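Local coordinates for putative capsular polysaccharide biosynthesis protein (Streptococcus pneumoniae serotype 4, PDB 6EWJ) that probably transfers an amino group to a sugar, using pyridoxal phosphate, in the pathway that makes pneumococcal teichoic acid, at residues A[12-24]-A[382-396]. Residues are numbered along the deposited sequence; the frame is centred on the assembly and turned at random.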
loop_
_atom_site.group_PDB
_atom_site.type_symbol
_atom_site.label_atom_id
_atom_site.label_comp_id
_atom_site.label_asym_id
_atom_site.label_seq_id
_atom_site.Cartn_x
_atom_site.Cartn_y
_atom_site.Cartn_z
ATOM N N ILE A 12 -6.075 -25.314 19.432
ATOM C CA ILE A 12 -6.888 -24.981 18.196
ATOM C C ILE A 12 -6.688 -23.509 17.894
ATOM O O ILE A 12 -7.067 -22.657 18.722
ATOM C CB ILE A 12 -8.397 -25.283 18.383
ATOM C CG1 ILE A 12 -8.590 -26.770 18.695
ATOM C CG2 ILE A 12 -9.191 -24.888 17.129
ATOM C CD1 ILE A 12 -9.912 -27.115 19.361
ATOM N N PRO A 13 -6.138 -23.191 16.712
ATOM C CA PRO A 13 -5.920 -21.788 16.404
ATOM C C PRO A 13 -7.203 -21.100 15.929
ATOM O O PRO A 13 -8.093 -21.732 15.407
ATOM C CB PRO A 13 -4.861 -21.826 15.279
ATOM C CG PRO A 13 -5.162 -23.092 14.583
ATOM C CD PRO A 13 -5.589 -24.059 15.663
ATOM N N PHE A 14 -7.238 -19.786 16.028
ATOM C CA PHE A 14 -8.381 -19.027 15.572
ATOM C C PHE A 14 -8.566 -18.884 14.045
ATOM O O PHE A 14 -9.702 -18.905 13.566
ATOM C CB PHE A 14 -8.381 -17.648 16.205
ATOM C CG PHE A 14 -9.656 -16.934 15.971
ATOM C CD1 PHE A 14 -10.791 -17.253 16.727
ATOM C CD2 PHE A 14 -9.745 -15.975 14.982
ATOM C CE1 PHE A 14 -11.976 -16.613 16.496
ATOM C CE2 PHE A 14 -10.937 -15.342 14.736
ATOM C CZ PHE A 14 -12.061 -15.664 15.497
ATOM N N SER A 15 -7.485 -18.671 13.295
ATOM C CA SER A 15 -7.578 -18.360 11.877
ATOM C C SER A 15 -6.272 -18.642 11.088
ATOM O O SER A 15 -5.707 -17.735 10.541
ATOM C CB SER A 15 -7.992 -16.899 11.699
ATOM O OG SER A 15 -7.083 -16.042 12.382
ATOM N N PRO A 16 -5.809 -19.903 11.074
ATOM C CA PRO A 16 -4.609 -20.248 10.301
ATOM C C PRO A 16 -4.946 -20.226 8.841
ATOM O O PRO A 16 -6.105 -20.424 8.498
ATOM C CB PRO A 16 -4.293 -21.681 10.749
ATOM C CG PRO A 16 -5.647 -22.262 11.058
ATOM C CD PRO A 16 -6.485 -21.104 11.591
ATOM N N PRO A 17 -3.941 -20.003 7.976
ATOM C CA PRO A 17 -4.194 -19.961 6.561
ATOM C C PRO A 17 -4.376 -21.366 5.986
ATOM O O PRO A 17 -3.794 -22.326 6.495
ATOM C CB PRO A 17 -2.911 -19.297 6.022
ATOM C CG PRO A 17 -1.846 -19.815 6.907
ATOM C CD PRO A 17 -2.500 -19.862 8.278
ATOM N N ASP A 18 -5.198 -21.474 4.944
ATOM C CA ASP A 18 -5.424 -22.729 4.246
ATOM C C ASP A 18 -4.789 -22.617 2.858
ATOM O O ASP A 18 -5.425 -22.144 1.919
ATOM C CB ASP A 18 -6.931 -23.015 4.134
ATOM C CG ASP A 18 -7.236 -24.455 3.678
ATOM O OD1 ASP A 18 -6.389 -25.068 2.964
ATOM O OD2 ASP A 18 -8.334 -24.950 4.022
ATOM N N ILE A 19 -3.515 -22.968 2.780
ATOM C CA ILE A 19 -2.740 -22.873 1.548
ATOM C C ILE A 19 -2.325 -24.282 1.172
ATOM O O ILE A 19 -1.820 -25.020 2.018
ATOM C CB ILE A 19 -1.473 -22.002 1.743
ATOM C CG1 ILE A 19 -1.807 -20.626 2.363
ATOM C CG2 ILE A 19 -0.701 -21.869 0.442
ATOM C CD1 ILE A 19 -2.716 -19.735 1.526
ATOM N N THR A 20 -2.515 -24.651 -0.104
ATOM C CA THR A 20 -2.161 -25.977 -0.604
ATOM C C THR A 20 -1.042 -25.847 -1.636
ATOM O O THR A 20 -0.661 -24.735 -2.034
ATOM C CB THR A 20 -3.362 -26.684 -1.265
ATOM O OG1 THR A 20 -3.738 -25.986 -2.460
ATOM C CG2 THR A 20 -4.547 -26.779 -0.307
ATOM N N GLU A 21 -0.559 -26.983 -2.118
ATOM C CA GLU A 21 0.449 -26.968 -3.181
ATOM C C GLU A 21 0.041 -26.220 -4.465
ATOM O O GLU A 21 0.914 -25.745 -5.185
ATOM C CB GLU A 21 0.928 -28.399 -3.506
ATOM C CG GLU A 21 1.719 -29.061 -2.366
ATOM C CD GLU A 21 3.024 -28.361 -2.012
ATOM O OE1 GLU A 21 3.725 -27.857 -2.934
ATOM O OE2 GLU A 21 3.330 -28.270 -0.799
ATOM N N ALA A 22 -1.255 -26.163 -4.778
ATOM C CA ALA A 22 -1.720 -25.455 -5.979
ATOM C C ALA A 22 -1.388 -23.960 -5.897
ATOM O O ALA A 22 -0.955 -23.377 -6.864
ATOM C CB ALA A 22 -3.208 -25.663 -6.212
ATOM N N GLU A 23 -1.603 -23.352 -4.733
ATOM C CA GLU A 23 -1.212 -21.966 -4.524
ATOM C C GLU A 23 0.280 -21.807 -4.737
ATOM O O GLU A 23 0.717 -20.870 -5.386
ATOM C CB GLU A 23 -1.558 -21.463 -3.111
ATOM C CG GLU A 23 -3.038 -21.071 -2.906
ATOM C CD GLU A 23 -3.944 -22.248 -2.520
ATOM O OE1 GLU A 23 -3.457 -23.401 -2.455
ATOM O OE2 GLU A 23 -5.134 -22.000 -2.228
ATOM N N ILE A 24 1.045 -22.707 -4.146
ATOM C CA ILE A 24 2.493 -22.591 -4.189
ATOM C C ILE A 24 2.996 -22.677 -5.637
ATOM O O ILE A 24 3.791 -21.833 -6.054
ATOM C CB ILE A 24 3.165 -23.622 -3.284
ATOM C CG1 ILE A 24 2.717 -23.400 -1.814
ATOM C CG2 ILE A 24 4.681 -23.524 -3.411
ATOM C CD1 ILE A 24 3.066 -24.543 -0.878
ATOM N N THR A 382 -16.214 -14.795 19.761
ATOM C CA THR A 382 -16.075 -15.396 18.479
ATOM C C THR A 382 -15.282 -16.684 18.614
ATOM O O THR A 382 -14.154 -16.679 19.113
ATOM C CB THR A 382 -15.381 -14.458 17.485
ATOM O OG1 THR A 382 -15.915 -13.158 17.624
ATOM C CG2 THR A 382 -15.585 -14.902 16.070
ATOM N N LEU A 383 -15.881 -17.781 18.156
ATOM C CA LEU A 383 -15.216 -19.084 18.106
ATOM C C LEU A 383 -14.557 -19.281 16.776
ATOM O O LEU A 383 -14.993 -18.658 15.813
ATOM C CB LEU A 383 -16.230 -20.215 18.292
ATOM C CG LEU A 383 -17.109 -20.141 19.549
ATOM C CD1 LEU A 383 -18.059 -21.327 19.569
ATOM C CD2 LEU A 383 -16.279 -20.090 20.811
ATOM N N PRO A 384 -13.526 -20.155 16.716
ATOM C CA PRO A 384 -12.801 -20.392 15.503
ATOM C C PRO A 384 -13.734 -20.902 14.376
ATOM O O PRO A 384 -14.639 -21.714 14.639
ATOM C CB PRO A 384 -11.813 -21.490 15.905
ATOM C CG PRO A 384 -11.540 -21.224 17.320
ATOM C CD PRO A 384 -12.922 -20.897 17.839
ATOM N N LEU A 385 -13.553 -20.353 13.186
ATOM C CA LEU A 385 -14.292 -20.796 11.978
ATOM C C LEU A 385 -13.366 -20.646 10.782
ATOM O O LEU A 385 -13.179 -19.547 10.254
ATOM C CB LEU A 385 -15.565 -19.988 11.765
ATOM C CG LEU A 385 -16.480 -20.399 10.593
ATOM C CD1 LEU A 385 -16.880 -21.848 10.657
ATOM C CD2 LEU A 385 -17.713 -19.513 10.531
ATOM N N HIS A 386 -12.769 -21.772 10.396
ATOM C CA HIS A 386 -11.860 -21.830 9.289
ATOM C C HIS A 386 -11.789 -23.285 8.843
ATOM O O HIS A 386 -12.244 -24.203 9.550
ATOM C CB HIS A 386 -10.475 -21.340 9.727
ATOM C CG HIS A 386 -9.926 -22.045 10.929
ATOM N ND1 HIS A 386 -9.272 -23.257 10.858
ATOM C CD2 HIS A 386 -9.919 -21.701 12.240
ATOM C CE1 HIS A 386 -8.874 -23.620 12.066
ATOM N NE2 HIS A 386 -9.271 -22.695 12.927
ATOM N N THR A 387 -11.137 -23.485 7.701
ATOM C CA THR A 387 -11.226 -24.776 6.998
ATOM C C THR A 387 -10.169 -25.797 7.410
ATOM O O THR A 387 -10.111 -26.859 6.835
ATOM C CB THR A 387 -11.165 -24.526 5.492
ATOM O OG1 THR A 387 -10.094 -23.615 5.202
ATOM C CG2 THR A 387 -12.480 -23.908 5.049
ATOM N N LYS A 388 -9.303 -25.440 8.360
ATOM C CA LYS A 388 -8.409 -26.388 8.997
ATOM C C LYS A 388 -8.999 -27.043 10.256
ATOM O O LYS A 388 -8.396 -27.967 10.795
ATOM C CB LYS A 388 -7.066 -25.711 9.335
ATOM C CG LYS A 388 -6.412 -24.950 8.169
ATOM C CD LYS A 388 -5.904 -25.872 7.079
ATOM C CE LYS A 388 -4.616 -26.579 7.453
ATOM N NZ LYS A 388 -4.102 -27.304 6.254
ATOM N N LEU A 389 -10.172 -26.600 10.701
ATOM C CA LEU A 389 -10.872 -27.252 11.821
ATOM C C LEU A 389 -11.352 -28.663 11.446
ATOM O O LEU A 389 -12.037 -28.834 10.445
ATOM C CB LEU A 389 -12.109 -26.454 12.245
ATOM C CG LEU A 389 -11.925 -25.137 12.977
ATOM C CD1 LEU A 389 -13.279 -24.455 13.134
ATOM C CD2 LEU A 389 -11.277 -25.358 14.332
ATOM N N SER A 390 -11.003 -29.650 12.255
ATOM C CA SER A 390 -11.612 -30.973 12.146
ATOM C C SER A 390 -12.991 -30.984 12.840
ATOM O O SER A 390 -13.257 -30.194 13.749
ATOM C CB SER A 390 -10.718 -32.016 12.810
ATOM O OG SER A 390 -10.668 -31.801 14.218
ATOM N N ASP A 391 -13.833 -31.930 12.443
ATOM C CA ASP A 391 -15.089 -32.187 13.154
ATOM C C ASP A 391 -14.886 -32.456 14.661
ATOM O O ASP A 391 -15.648 -31.951 15.473
ATOM C CB ASP A 391 -15.870 -33.310 12.465
ATOM C CG ASP A 391 -16.407 -32.893 11.094
ATOM O OD1 ASP A 391 -16.465 -31.675 10.803
ATOM O OD2 ASP A 391 -16.739 -33.763 10.287
ATOM N N GLU A 392 -13.844 -33.198 15.020
ATOM C CA GLU A 392 -13.536 -33.533 16.418
ATOM C C GLU A 392 -13.228 -32.261 17.229
ATOM O O GLU A 392 -13.657 -32.115 18.368
ATOM C CB GLU A 392 -12.351 -34.506 16.505
ATOM C CG GLU A 392 -12.624 -35.914 15.985
ATOM C CD GLU A 392 -12.490 -36.100 14.453
ATOM O OE1 GLU A 392 -12.290 -35.122 13.671
ATOM O OE2 GLU A 392 -12.611 -37.272 14.027
ATOM N N GLU A 393 -12.486 -31.346 16.623
ATOM C CA GLU A 393 -12.204 -30.044 17.245
ATOM C C GLU A 393 -13.473 -29.205 17.453
ATOM O O GLU A 393 -13.666 -28.631 18.524
ATOM C CB GLU A 393 -11.190 -29.275 16.410
ATOM C CG GLU A 393 -9.789 -29.870 16.509
ATOM C CD GLU A 393 -8.795 -29.273 15.535
ATOM O OE1 GLU A 393 -9.182 -28.674 14.506
ATOM O OE2 GLU A 393 -7.602 -29.377 15.817
ATOM N N VAL A 394 -14.330 -29.165 16.439
ATOM C CA VAL A 394 -15.597 -28.451 16.532
ATOM C C VAL A 394 -16.446 -29.034 17.699
ATOM O O VAL A 394 -16.962 -28.289 18.529
ATOM C CB VAL A 394 -16.396 -28.446 15.200
ATOM C CG1 VAL A 394 -17.741 -27.746 15.376
ATOM C CG2 VAL A 394 -15.638 -27.738 14.080
ATOM N N ASP A 395 -16.538 -30.359 17.754
ATOM C CA ASP A 395 -17.263 -31.056 18.837
ATOM C C ASP A 395 -16.675 -30.712 20.195
ATOM O O ASP A 395 -17.408 -30.442 21.148
ATOM C CB ASP A 395 -17.257 -32.566 18.619
ATOM C CG ASP A 395 -18.124 -32.987 17.438
ATOM O OD1 ASP A 395 -18.899 -32.163 16.890
ATOM O OD2 ASP A 395 -18.042 -34.160 17.054
ATOM N N TYR A 396 -15.352 -30.691 20.259
ATOM C CA TYR A 396 -14.644 -30.284 21.474
ATOM C C TYR A 396 -14.941 -28.830 21.875
ATOM O O TYR A 396 -15.199 -28.571 23.049
ATOM C CB TYR A 396 -13.141 -30.517 21.304
ATOM C CG TYR A 396 -12.331 -30.075 22.492
ATOM C CD1 TYR A 396 -12.306 -30.826 23.663
ATOM C CD2 TYR A 396 -11.575 -28.891 22.439
ATOM C CE1 TYR A 396 -11.548 -30.420 24.761
ATOM C CE2 TYR A 396 -10.817 -28.478 23.515
ATOM C CZ TYR A 396 -10.807 -29.239 24.676
ATOM O OH TYR A 396 -10.059 -28.816 25.741
HETATM O O HOH W 1 -12.114 -18.043 12.822
#
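The imidazole of His386 lies between Pro16 and Leu389: CD of Pro16 sits over the centre of one face, 3.4 Å from the ring centroid in a CH-pi contact, and CG of Leu389 packs off-centre on the other. Here, in a fold type I aminotransferase subunit of the DegT/DnrJ/EryC1 family, the N-terminal arm runs along the link from strand 380-383 to helix 391-409. Proline suits the stack, its rigid ring presenting a CH2 next to the electron-withdrawing backbone nitrogen. At the imidazole edge, NE2 donates to the carbonyl O of Pro13 at 2.9 Å, a bent bond (141°), while the O of Phe14 lies 3.1 Å from CD2. Lys388 N bonds weakly to ND1 within the type I turn 386-389; with both nitrogens engaged and both faces packed, the ring's rotation is probably well restricted. A chi1 of -169°, CG anti to the backbone N, swings the Phe14 ring back toward 382-384. Phenylalanine suits this place: its slightly positive C-H edge meets the O of Thr382, 3.4 Å from CE1, and CZ lies against Thr382 CG2. A water over one face, toward the rim, donates to Phe14 O and accepts from Leu385 N. The Thr382 side chain is about 8 Å from that of Tyr351, which binds pyridoxal phosphate in another structure of this protein; none is bound here.

Ile12 brings two apolar branches, CG2 against CD2 of Leu389 and CD1 touching both CB of Glu393 and CD2 of the Tyr396 ring. Glu393 also forms a capping box with Ser390, its carboxylate serving the helix start and its methylenes Ile12. Asp18 is held through OD1 by a salt bridge to Arg280, while the anti lone pair of its OD2 accepts the hydroxyl of Thr387, OG1 to OD2 2.5 Å.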